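Long-range contacts in Baccell_00856 (Bacteroides cellulosilyticus DSM 14838, PDB 5MVH), which probably acts as a rhamnosidase, a glycoside hydrolase built on a beta-propeller that removes rhamnose from glycans: residues T76-Q81 / T124-D129; G151-F156 / H172-E177; R310-R315 / G367-T372; V356-A361 / L423-P428. One frame throughout, in Å; residues are numbered along the deposited sequence.

The four contacts are spread around the blades of a beta-propeller. Contacts 1 and 2 follow one another along the chain, with centres about 21 Å apart. Contact 1 sets a loop against strand 76-80, at the edge of one four-stranded sheet, and contact 2 lies within a single blade, in the hairpin 154-160/167-174. Contacts 3 and 4 come later, their segments alternating, with centres about 13 Å apart. They meet where strands 357-361 and 369-373 are neighbours in one sheet. Contact 3 joins that sheet to strand 307-311 of the preceding blade, and contact 4 to the sheet holding both chain ends, so they link three consecutive sheets. Contact 3 lies about 41 Å from contact 1, centre to centre.

Contact 1: T76-Q81 / T124-D129; sequences TLKRTQ and TLELGD
Leu125 and Leu127 supply most of the apolar contact between 124-129 and strand 76-80. Leu125 places CB 3.7 Å from Lys78 CB, while its CD1 reaches the backbone, 3.4 Å from Thr76 O. The aliphatic chain of Lys78 runs past the carbonyl of Leu125, with CG 3.2 Å from Leu125 O. Further along, Leu127 CD1 meets the methyl CG2 of Thr80 at 3.8 Å. The hydroxyl of Thr80 is engaged within its own sheet, bonded to Leu63 O. Both leucines also touch Leu65 on the neighbouring strand 62-69.

Strand 76-80 is the outermost strand of a four-stranded antiparallel propeller blade. Segment 124-129 belongs to the loop after strand 116-118, and its leucines also reach strand 103-107, so the loop fills in between this blade edge and the strands that follow in the chain.

Polar contacts gather at Gln81. Its amide NE2 gives a nearly straight hydrogen bond to Leu127 O (2.9 Å, 167°). Leu127 O lies in the amide plane of Gln81, whereas NE2 stands above the plane of the Leu127 carbonyl. A bend at chi2 (-89°) turns the amide back to this loop. One water accepts from NE2 and donates to Asp129 OD1; another donates to Gln81 OE1 and accepts from Leu127 N, so both ends of the amide are tied to the loop.

Charge plays a looser part: Lys78 NZ stays 4.4 Å from Glu126 OE2, beyond salt-bridge range.

Contact 2: G151-F156 / H172-E177; sequences GGDLLF and HYSVKE
Leu154 and Tyr173 form an antiparallel hydrogen-bonded pair at the open end of a beta hairpin, strands 154-160 and 167-174, the two central strands of a four-stranded propeller blade. Tyr173 N donates to Leu154 O at 2.7 Å and Leu154 N to Tyr173 O at 3.1 Å. Their CB atoms also pack together, and the phenol of Tyr173 runs on to a hydrogen bond with Arg118.

Asp153 reaches two residues of 172-177, His172 on the strand and Val175 just after it. Its CG lies beside the backbone N, opposite the carbonyl carbon (chi1 -75°), which carries the carboxylate to both. OD1 accepts from Val175 N (3.0 Å, 164°), the donor standing above the carboxylate plane, and from a water that accepts from Lys176 N. OD2 lies at the edge of the His172 ring and receives a weak, bent bond from NE2 at 2.9 Å (119°); carboxylate and ring are nearly perpendicular. With an alanine here, Val175 N would probably lose its acceptor in this segment and the imidazole its weak link, leaving the ring less fixed.

At the end of the strand, Ser174 OG accepts from Glu177 N in an ST motif. Val175 packs against the two glycines, with its CB 3.5 Å from Gly152 O.

Contact 3: R310-R315 / G367-T372; sequences RQVSNR and GKWTFT
Apolar packing of Val312 on the indole of Trp369 dominates this contact between two blades of the propeller. Val312 follows directly on strand 307-311, the outermost of its sheet, and Trp369 belongs to the edge strand 369-373 of the next sheet along the chain. Both methyls of Val312 lie over the ring system. CG1 makes a CH-pi contact with the six-membered ring, 3.9 Å from its centroid and 13° off the normal, while CG2 sits 3.8 Å from CZ2. A chi2 of 89° stands the indole plane roughly perpendicular to the plane of CA, CB and CG, turning a face to these methyls. Ala361, Ile343 and Tyr345 of its own sheet also touch Trp369. A serine here would probably open a gap beneath Val312 and strip both methyls of their aromatic support.

A second aromatic contact is made by Phe371, two residues on along the strand. Its edge, not its face, is offered: Val312 O lies near the ring plane, 3.2 Å from CZ.

No hydrogen bond crosses between the segments. A polar bond within 310-315 braces the turn out of the strand: Gln311 NE2 donates to Ser313 O at 3.0 Å and 165°.

Contact 4: V356-A361 / L423-P428; sequences VSLAHA and LEVVKP
His360 and Pro428 meet where one propeller blade faces its neighbour. His360 lies on strand 357-361, an inner strand of a four-stranded sheet, and Pro428 lies just beyond strand 418-425. That C-terminal strand sits between the N-terminal strand 23-29 and strand 397-402, so both ends of the chain share one sheet, the closure known from many propellers, and this contact ties the closing sheet to the blade before it.

Followed outward, His360 begins at CB, which lies 4.0 Å from Pro428 CD. CG comes closest to the proline, 3.6 Å from the same CD, and ND1 follows at 3.7 Å. The chi1 of 177° swings the imidazole away from its own backbone N and out to the proline. Pro428 CD stands over one ring face in a CH-pi contact, 3.8 Å from the centroid and 17° off the normal, displaced toward the rim. CD2 and CE1 lie a little farther from the same methylene. The tip, NE2, has Lys427 CB at 3.8 Å, but its polar partner is Glu342 OE2, with which it makes a hydrogen bond. Phe344 meets the imidazole edge-to-face, so the ring is held by aromatic, aliphatic and polar neighbours together.

Two residues back on the same strand, Leu358 points the same way and extends the apolar seam. Its CD2 packs between Pro428 CD and Val425, 4.1 Å from Val425 CG1.

Contact 1: T76-Q81 / T124-D129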
# COMPACT_ATOMS: atom_id res chain seq x y z
N THR A 76 8.13 13.15 -18.56
CA THR A 76 9.52 12.90 -18.86
C THR A 76 9.89 11.55 -18.25
O THR A 76 9.79 11.39 -17.04
CB THR A 76 10.42 14.02 -18.30
OG1 THR A 76 10.12 15.24 -18.97
CG2 THR A 76 11.88 13.74 -18.51
N LEU A 77 10.34 10.61 -19.08
CA LEU A 77 10.70 9.26 -18.64
C LEU A 77 12.21 9.03 -18.68
O LEU A 77 12.93 9.64 -19.49
CB LEU A 77 10.00 8.20 -19.49
CG LEU A 77 8.48 8.32 -19.63
CD1 LEU A 77 7.94 7.29 -20.60
CD2 LEU A 77 7.82 8.15 -18.26
N LYS A 78 12.68 8.18 -17.78
CA LYS A 78 14.07 7.75 -17.75
C LYS A 78 14.10 6.25 -17.54
O LYS A 78 13.53 5.74 -16.55
CB LYS A 78 14.80 8.43 -16.60
CG LYS A 78 16.18 7.85 -16.28
CD LYS A 78 17.21 8.22 -17.34
CE LYS A 78 18.61 7.88 -16.84
NZ LYS A 78 19.56 7.78 -17.97
N ARG A 79 14.76 5.54 -18.46
CA ARG A 79 14.99 4.12 -18.26
C ARG A 79 16.28 4.03 -17.46
O ARG A 79 17.33 4.42 -17.95
CB ARG A 79 15.10 3.36 -19.58
CG ARG A 79 14.81 1.87 -19.41
CD ARG A 79 15.06 1.08 -20.67
NE ARG A 79 16.49 0.92 -20.91
CZ ARG A 79 17.05 0.15 -21.84
NH1 ARG A 79 16.32 -0.59 -22.69
NH2 ARG A 79 18.38 0.13 -21.92
N THR A 80 16.20 3.50 -16.24
CA THR A 80 17.34 3.48 -15.34
C THR A 80 18.26 2.32 -15.68
O THR A 80 17.97 1.53 -16.58
CB THR A 80 16.92 3.37 -13.86
OG1 THR A 80 16.42 2.05 -13.59
CG2 THR A 80 15.83 4.44 -13.54
N GLN A 81 19.35 2.21 -14.94
CA GLN A 81 20.33 1.13 -15.12
C GLN A 81 19.89 -0.24 -14.61
O GLN A 81 20.61 -1.24 -14.83
CB GLN A 81 21.66 1.51 -14.44
CG GLN A 81 21.67 1.65 -12.92
CD GLN A 81 21.33 3.05 -12.43
OE1 GLN A 81 20.39 3.66 -12.92
NE2 GLN A 81 22.06 3.53 -11.45
N THR A 124 15.35 14.74 -9.56
CA THR A 124 16.03 14.33 -10.79
C THR A 124 15.94 12.82 -10.99
O THR A 124 16.12 12.06 -10.04
CB THR A 124 17.51 14.77 -10.75
OG1 THR A 124 17.57 16.18 -10.51
CG2 THR A 124 18.23 14.42 -12.08
N LEU A 125 15.68 12.40 -12.23
CA LEU A 125 15.53 10.98 -12.56
C LEU A 125 16.87 10.36 -12.92
O LEU A 125 17.12 9.96 -14.06
CB LEU A 125 14.55 10.78 -13.71
CG LEU A 125 13.23 11.54 -13.58
CD1 LEU A 125 12.33 11.18 -14.74
CD2 LEU A 125 12.55 11.22 -12.24
N GLU A 126 17.75 10.33 -11.95
CA GLU A 126 19.07 9.73 -12.10
C GLU A 126 19.34 8.99 -10.81
O GLU A 126 19.44 9.63 -9.76
CB GLU A 126 20.12 10.83 -12.30
CG GLU A 126 21.52 10.32 -12.61
CD GLU A 126 21.60 9.76 -14.01
OE1 GLU A 126 22.00 8.59 -14.16
OE2 GLU A 126 21.28 10.48 -14.97
N LEU A 127 19.46 7.66 -10.86
CA LEU A 127 19.72 6.90 -9.64
C LEU A 127 21.19 6.61 -9.45
O LEU A 127 21.90 6.25 -10.39
CB LEU A 127 18.94 5.58 -9.62
CG LEU A 127 17.43 5.76 -9.78
CD1 LEU A 127 16.76 4.41 -9.88
CD2 LEU A 127 16.86 6.57 -8.62
N GLY A 128 21.64 6.70 -8.20
CA GLY A 128 22.96 6.24 -7.84
C GLY A 128 23.01 4.73 -7.76
O GLY A 128 22.03 4.03 -8.07
N ASP A 129 24.16 4.25 -7.30
CA ASP A 129 24.40 2.81 -7.07
C ASP A 129 23.52 2.28 -5.96
O ASP A 129 23.12 3.04 -5.10
CB ASP A 129 25.85 2.57 -6.61
CG ASP A 129 26.88 2.86 -7.68
OD1 ASP A 129 26.54 2.73 -8.88
OD2 ASP A 129 28.05 3.19 -7.30
O HOH W 1 24.56 2.21 -10.74
O HOH W 2 19.38 6.17 -13.34

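Contact 2: G151-F156 / H172-E177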
# COMPACT_ATOMS: atom_id res chain seq x y z
N GLY A 151 9.15 16.89 9.04
CA GLY A 151 10.48 17.48 8.87
C GLY A 151 11.21 17.04 7.60
O GLY A 151 12.42 17.27 7.46
N GLY A 152 10.49 16.41 6.67
CA GLY A 152 11.08 15.87 5.46
C GLY A 152 11.81 14.55 5.62
O GLY A 152 12.50 14.14 4.69
N ASP A 153 11.67 13.88 6.77
CA ASP A 153 12.31 12.58 7.03
C ASP A 153 11.48 11.47 6.39
O ASP A 153 10.40 11.74 5.90
CB ASP A 153 12.45 12.33 8.54
CG ASP A 153 13.57 13.16 9.18
OD1 ASP A 153 14.31 13.83 8.45
OD2 ASP A 153 13.69 13.13 10.43
N LEU A 154 12.02 10.24 6.38
CA LEU A 154 11.30 9.08 5.84
C LEU A 154 11.29 7.92 6.79
O LEU A 154 12.22 7.74 7.59
CB LEU A 154 11.87 8.61 4.49
CG LEU A 154 11.86 9.55 3.26
CD1 LEU A 154 12.52 8.86 2.07
CD2 LEU A 154 10.44 9.99 2.88
N LEU A 155 10.25 7.11 6.62
CA LEU A 155 10.14 5.80 7.22
C LEU A 155 10.27 4.75 6.12
O LEU A 155 9.73 4.92 5.01
CB LEU A 155 8.79 5.66 7.92
CG LEU A 155 8.69 4.58 8.97
CD1 LEU A 155 9.29 5.03 10.31
CD2 LEU A 155 7.22 4.20 9.14
N PHE A 156 11.01 3.69 6.42
CA PHE A 156 11.03 2.51 5.57
C PHE A 156 10.63 1.32 6.39
O PHE A 156 11.08 1.17 7.52
CB PHE A 156 12.41 2.30 4.99
CG PHE A 156 12.51 1.17 3.97
CD1 PHE A 156 11.97 1.29 2.70
CD2 PHE A 156 13.22 0.04 4.28
CE1 PHE A 156 12.16 0.30 1.75
CE2 PHE A 156 13.40 -0.96 3.34
CZ PHE A 156 12.86 -0.84 2.08
N HIS A 172 14.26 4.73 9.97
CA HIS A 172 13.98 6.17 9.89
C HIS A 172 15.13 6.81 9.13
O HIS A 172 16.29 6.60 9.52
CB HIS A 172 13.97 6.78 11.30
CG HIS A 172 13.96 8.29 11.32
ND1 HIS A 172 12.89 9.02 11.75
CD2 HIS A 172 14.93 9.19 11.03
CE1 HIS A 172 13.16 10.31 11.68
NE2 HIS A 172 14.40 10.44 11.25
N TYR A 173 14.82 7.57 8.09
CA TYR A 173 15.82 8.38 7.39
C TYR A 173 15.81 9.80 7.88
O TYR A 173 14.78 10.48 7.80
CB TYR A 173 15.54 8.40 5.91
CG TYR A 173 16.55 9.11 5.07
CD1 TYR A 173 17.84 8.58 4.89
CD2 TYR A 173 16.23 10.28 4.40
CE1 TYR A 173 18.77 9.21 4.09
CE2 TYR A 173 17.16 10.91 3.58
CZ TYR A 173 18.42 10.37 3.43
OH TYR A 173 19.36 10.99 2.63
N SER A 174 16.95 10.26 8.38
CA SER A 174 17.10 11.67 8.67
C SER A 174 17.61 12.37 7.42
O SER A 174 18.74 12.13 7.00
CB SER A 174 18.06 11.91 9.85
OG SER A 174 18.51 13.25 9.80
N VAL A 175 16.78 13.24 6.84
CA VAL A 175 17.15 14.00 5.65
C VAL A 175 18.30 15.00 5.90
O VAL A 175 19.14 15.21 5.03
CB VAL A 175 15.93 14.70 5.01
CG1 VAL A 175 15.36 15.82 5.89
CG2 VAL A 175 16.26 15.21 3.60
N LYS A 176 18.34 15.60 7.08
CA LYS A 176 19.47 16.46 7.44
C LYS A 176 20.79 15.69 7.51
O LYS A 176 21.78 16.10 6.94
CB LYS A 176 19.17 17.20 8.76
N GLU A 177 20.78 14.54 8.18
CA GLU A 177 22.00 13.77 8.40
C GLU A 177 22.35 12.90 7.17
O GLU A 177 23.45 12.37 7.11
CB GLU A 177 21.88 12.85 9.63
CG GLU A 177 21.30 13.47 10.92
CD GLU A 177 22.15 14.56 11.51
OE1 GLU A 177 23.38 14.36 11.61
OE2 GLU A 177 21.59 15.63 11.88
O HOH W 3 16.33 15.57 9.29

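Contact 3: R310-R315 / G367-T372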
# COMPACT_ATOMS: atom_id res chain seq x y z
N ARG A 310 -18.05 -2.36 8.58
CA ARG A 310 -19.22 -2.37 7.69
C ARG A 310 -18.90 -3.03 6.36
O ARG A 310 -17.78 -2.93 5.84
CB ARG A 310 -19.74 -0.96 7.38
CG ARG A 310 -20.21 -0.16 8.58
CD ARG A 310 -21.57 -0.61 9.09
NE ARG A 310 -21.97 0.20 10.26
CZ ARG A 310 -21.52 0.02 11.50
NH1 ARG A 310 -20.65 -0.93 11.79
NH2 ARG A 310 -21.95 0.83 12.48
N GLN A 311 -19.93 -3.65 5.79
CA GLN A 311 -19.82 -4.21 4.46
C GLN A 311 -20.03 -3.11 3.42
O GLN A 311 -21.02 -2.35 3.50
CB GLN A 311 -20.81 -5.37 4.31
CG GLN A 311 -20.67 -6.15 3.04
CD GLN A 311 -21.63 -7.34 2.99
OE1 GLN A 311 -21.66 -8.14 3.91
NE2 GLN A 311 -22.38 -7.47 1.89
N VAL A 312 -19.09 -3.00 2.47
CA VAL A 312 -19.14 -1.98 1.41
C VAL A 312 -19.87 -2.51 0.17
O VAL A 312 -20.73 -1.84 -0.39
CB VAL A 312 -17.71 -1.53 1.04
CG1 VAL A 312 -17.66 -0.62 -0.21
CG2 VAL A 312 -17.04 -0.92 2.25
N SER A 313 -19.50 -3.72 -0.26
CA SER A 313 -20.01 -4.27 -1.50
C SER A 313 -21.30 -5.09 -1.29
O SER A 313 -21.72 -5.37 -0.15
CB SER A 313 -18.94 -5.16 -2.12
OG SER A 313 -18.54 -6.19 -1.25
N ASN A 314 -21.91 -5.47 -2.40
CA ASN A 314 -23.07 -6.34 -2.41
C ASN A 314 -22.88 -7.41 -3.47
O ASN A 314 -23.64 -7.50 -4.47
CB ASN A 314 -24.34 -5.52 -2.63
CG ASN A 314 -25.59 -6.35 -2.42
OD1 ASN A 314 -25.57 -7.33 -1.67
ND2 ASN A 314 -26.66 -5.99 -3.10
N ARG A 315 -21.84 -8.19 -3.27
CA ARG A 315 -21.44 -9.21 -4.24
C ARG A 315 -22.32 -10.46 -4.13
O ARG A 315 -22.97 -10.69 -3.12
CB ARG A 315 -19.97 -9.59 -4.05
CG ARG A 315 -19.01 -8.38 -4.02
CD ARG A 315 -17.55 -8.82 -3.92
NE ARG A 315 -17.14 -9.48 -5.14
CZ ARG A 315 -17.07 -10.81 -5.37
NH1 ARG A 315 -17.34 -11.71 -4.42
NH2 ARG A 315 -16.72 -11.22 -6.57
N GLY A 367 -23.50 4.68 5.72
CA GLY A 367 -23.33 3.47 4.92
C GLY A 367 -24.21 3.39 3.69
O GLY A 367 -24.68 2.32 3.36
N LYS A 368 -24.43 4.52 3.04
CA LYS A 368 -25.03 4.55 1.71
C LYS A 368 -23.85 4.64 0.72
O LYS A 368 -23.18 5.67 0.67
CB LYS A 368 -25.94 5.77 1.57
N TRP A 369 -23.61 3.57 -0.03
CA TRP A 369 -22.52 3.50 -1.01
C TRP A 369 -23.07 3.58 -2.42
O TRP A 369 -24.11 2.99 -2.71
CB TRP A 369 -21.72 2.21 -0.87
CG TRP A 369 -21.03 2.12 0.42
CD1 TRP A 369 -21.53 1.60 1.59
CD2 TRP A 369 -19.70 2.57 0.72
NE1 TRP A 369 -20.59 1.70 2.59
CE2 TRP A 369 -19.47 2.29 2.09
CE3 TRP A 369 -18.69 3.19 -0.03
CZ2 TRP A 369 -18.27 2.62 2.71
CZ3 TRP A 369 -17.50 3.49 0.60
CH2 TRP A 369 -17.30 3.23 1.96
N THR A 370 -22.38 4.31 -3.29
CA THR A 370 -22.63 4.26 -4.74
C THR A 370 -21.47 3.55 -5.41
O THR A 370 -20.35 3.58 -4.90
CB THR A 370 -22.77 5.67 -5.34
OG1 THR A 370 -21.58 6.42 -5.09
CG2 THR A 370 -23.95 6.39 -4.74
N PHE A 371 -21.73 2.94 -6.56
CA PHE A 371 -20.71 2.22 -7.30
C PHE A 371 -20.64 2.79 -8.69
O PHE A 371 -21.67 2.97 -9.34
CB PHE A 371 -21.01 0.73 -7.33
CG PHE A 371 -21.20 0.14 -5.95
CD1 PHE A 371 -22.45 0.12 -5.37
CD2 PHE A 371 -20.11 -0.29 -5.21
CE1 PHE A 371 -22.62 -0.38 -4.09
CE2 PHE A 371 -20.27 -0.80 -3.92
CZ PHE A 371 -21.54 -0.85 -3.37
N THR A 372 -19.42 3.09 -9.13
CA THR A 372 -19.20 3.72 -10.42
C THR A 372 -17.96 3.08 -11.03
O THR A 372 -16.94 2.93 -10.34
CB THR A 372 -18.96 5.24 -10.29
OG1 THR A 372 -17.78 5.46 -9.52
CG2 THR A 372 -20.10 5.96 -9.61

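Contact 4: V356-A361 / L423-P428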
# COMPACT_ATOMS: atom_id res chain seq x y z
N VAL A 356 -11.64 -0.72 -13.42
CA VAL A 356 -11.35 0.09 -12.24
C VAL A 356 -12.71 0.56 -11.74
O VAL A 356 -13.45 1.16 -12.50
CB VAL A 356 -10.50 1.32 -12.59
CG1 VAL A 356 -10.32 2.21 -11.35
CG2 VAL A 356 -9.16 0.86 -13.20
N SER A 357 -13.01 0.32 -10.46
CA SER A 357 -14.30 0.70 -9.87
C SER A 357 -14.12 1.52 -8.60
O SER A 357 -13.09 1.43 -7.91
CB SER A 357 -15.12 -0.53 -9.56
OG SER A 357 -15.45 -1.20 -10.76
N LEU A 358 -15.14 2.34 -8.36
CA LEU A 358 -15.23 3.22 -7.21
C LEU A 358 -16.49 2.91 -6.42
O LEU A 358 -17.60 2.93 -6.96
CB LEU A 358 -15.27 4.69 -7.64
CG LEU A 358 -15.62 5.72 -6.57
CD1 LEU A 358 -14.60 5.71 -5.45
CD2 LEU A 358 -15.77 7.11 -7.19
N ALA A 359 -16.28 2.61 -5.14
CA ALA A 359 -17.36 2.59 -4.16
C ALA A 359 -17.20 3.88 -3.36
O ALA A 359 -16.15 4.12 -2.77
CB ALA A 359 -17.24 1.36 -3.26
N HIS A 360 -18.23 4.74 -3.37
CA HIS A 360 -18.13 6.05 -2.73
C HIS A 360 -19.19 6.20 -1.67
O HIS A 360 -20.33 5.82 -1.91
CB HIS A 360 -18.28 7.17 -3.77
CG HIS A 360 -18.26 8.54 -3.19
ND1 HIS A 360 -19.41 9.23 -2.89
CD2 HIS A 360 -17.23 9.37 -2.87
CE1 HIS A 360 -19.10 10.42 -2.39
NE2 HIS A 360 -17.78 10.54 -2.38
N ALA A 361 -18.82 6.73 -0.49
CA ALA A 361 -19.77 7.05 0.55
C ALA A 361 -19.63 8.52 0.88
O ALA A 361 -18.54 9.00 1.16
CB ALA A 361 -19.50 6.21 1.79
N LEU A 423 -4.85 8.12 -13.51
CA LEU A 423 -6.27 8.43 -13.58
C LEU A 423 -6.70 9.27 -12.39
O LEU A 423 -6.56 8.82 -11.23
CB LEU A 423 -7.06 7.12 -13.63
CG LEU A 423 -8.59 7.23 -13.66
CD1 LEU A 423 -9.04 8.15 -14.78
CD2 LEU A 423 -9.18 5.85 -13.83
N GLU A 424 -7.21 10.48 -12.64
CA GLU A 424 -7.75 11.31 -11.55
C GLU A 424 -9.19 10.87 -11.30
O GLU A 424 -9.96 10.65 -12.25
CB GLU A 424 -7.65 12.86 -11.80
CG GLU A 424 -8.34 13.70 -10.67
CD GLU A 424 -7.68 15.03 -10.29
OE1 GLU A 424 -6.75 15.50 -10.98
OE2 GLU A 424 -8.09 15.65 -9.26
N VAL A 425 -9.52 10.75 -10.01
CA VAL A 425 -10.82 10.31 -9.54
C VAL A 425 -11.47 11.43 -8.73
O VAL A 425 -10.83 12.03 -7.88
CB VAL A 425 -10.69 9.07 -8.64
CG1 VAL A 425 -12.08 8.59 -8.16
CG2 VAL A 425 -9.92 7.98 -9.39
N VAL A 426 -12.75 11.69 -9.00
CA VAL A 426 -13.55 12.71 -8.27
C VAL A 426 -14.84 12.08 -7.76
O VAL A 426 -15.17 10.95 -8.12
CB VAL A 426 -13.84 13.97 -9.11
CG1 VAL A 426 -12.53 14.66 -9.49
CG2 VAL A 426 -14.68 13.66 -10.36
N LYS A 427 -15.54 12.77 -6.86
CA LYS A 427 -16.79 12.21 -6.35
C LYS A 427 -17.79 12.12 -7.52
O LYS A 427 -17.70 12.89 -8.49
CB LYS A 427 -17.34 13.02 -5.18
CG LYS A 427 -17.86 14.40 -5.52
CD LYS A 427 -18.34 15.14 -4.28
CE LYS A 427 -18.48 16.60 -4.64
NZ LYS A 427 -19.05 17.40 -3.52
N PRO A 428 -18.70 11.13 -7.47
CA PRO A 428 -19.66 10.92 -8.55
C PRO A 428 -20.87 11.85 -8.45
O PRO A 428 -21.09 12.47 -7.41
CB PRO A 428 -20.06 9.46 -8.37
CG PRO A 428 -19.98 9.25 -6.89
CD PRO A 428 -18.79 10.07 -6.45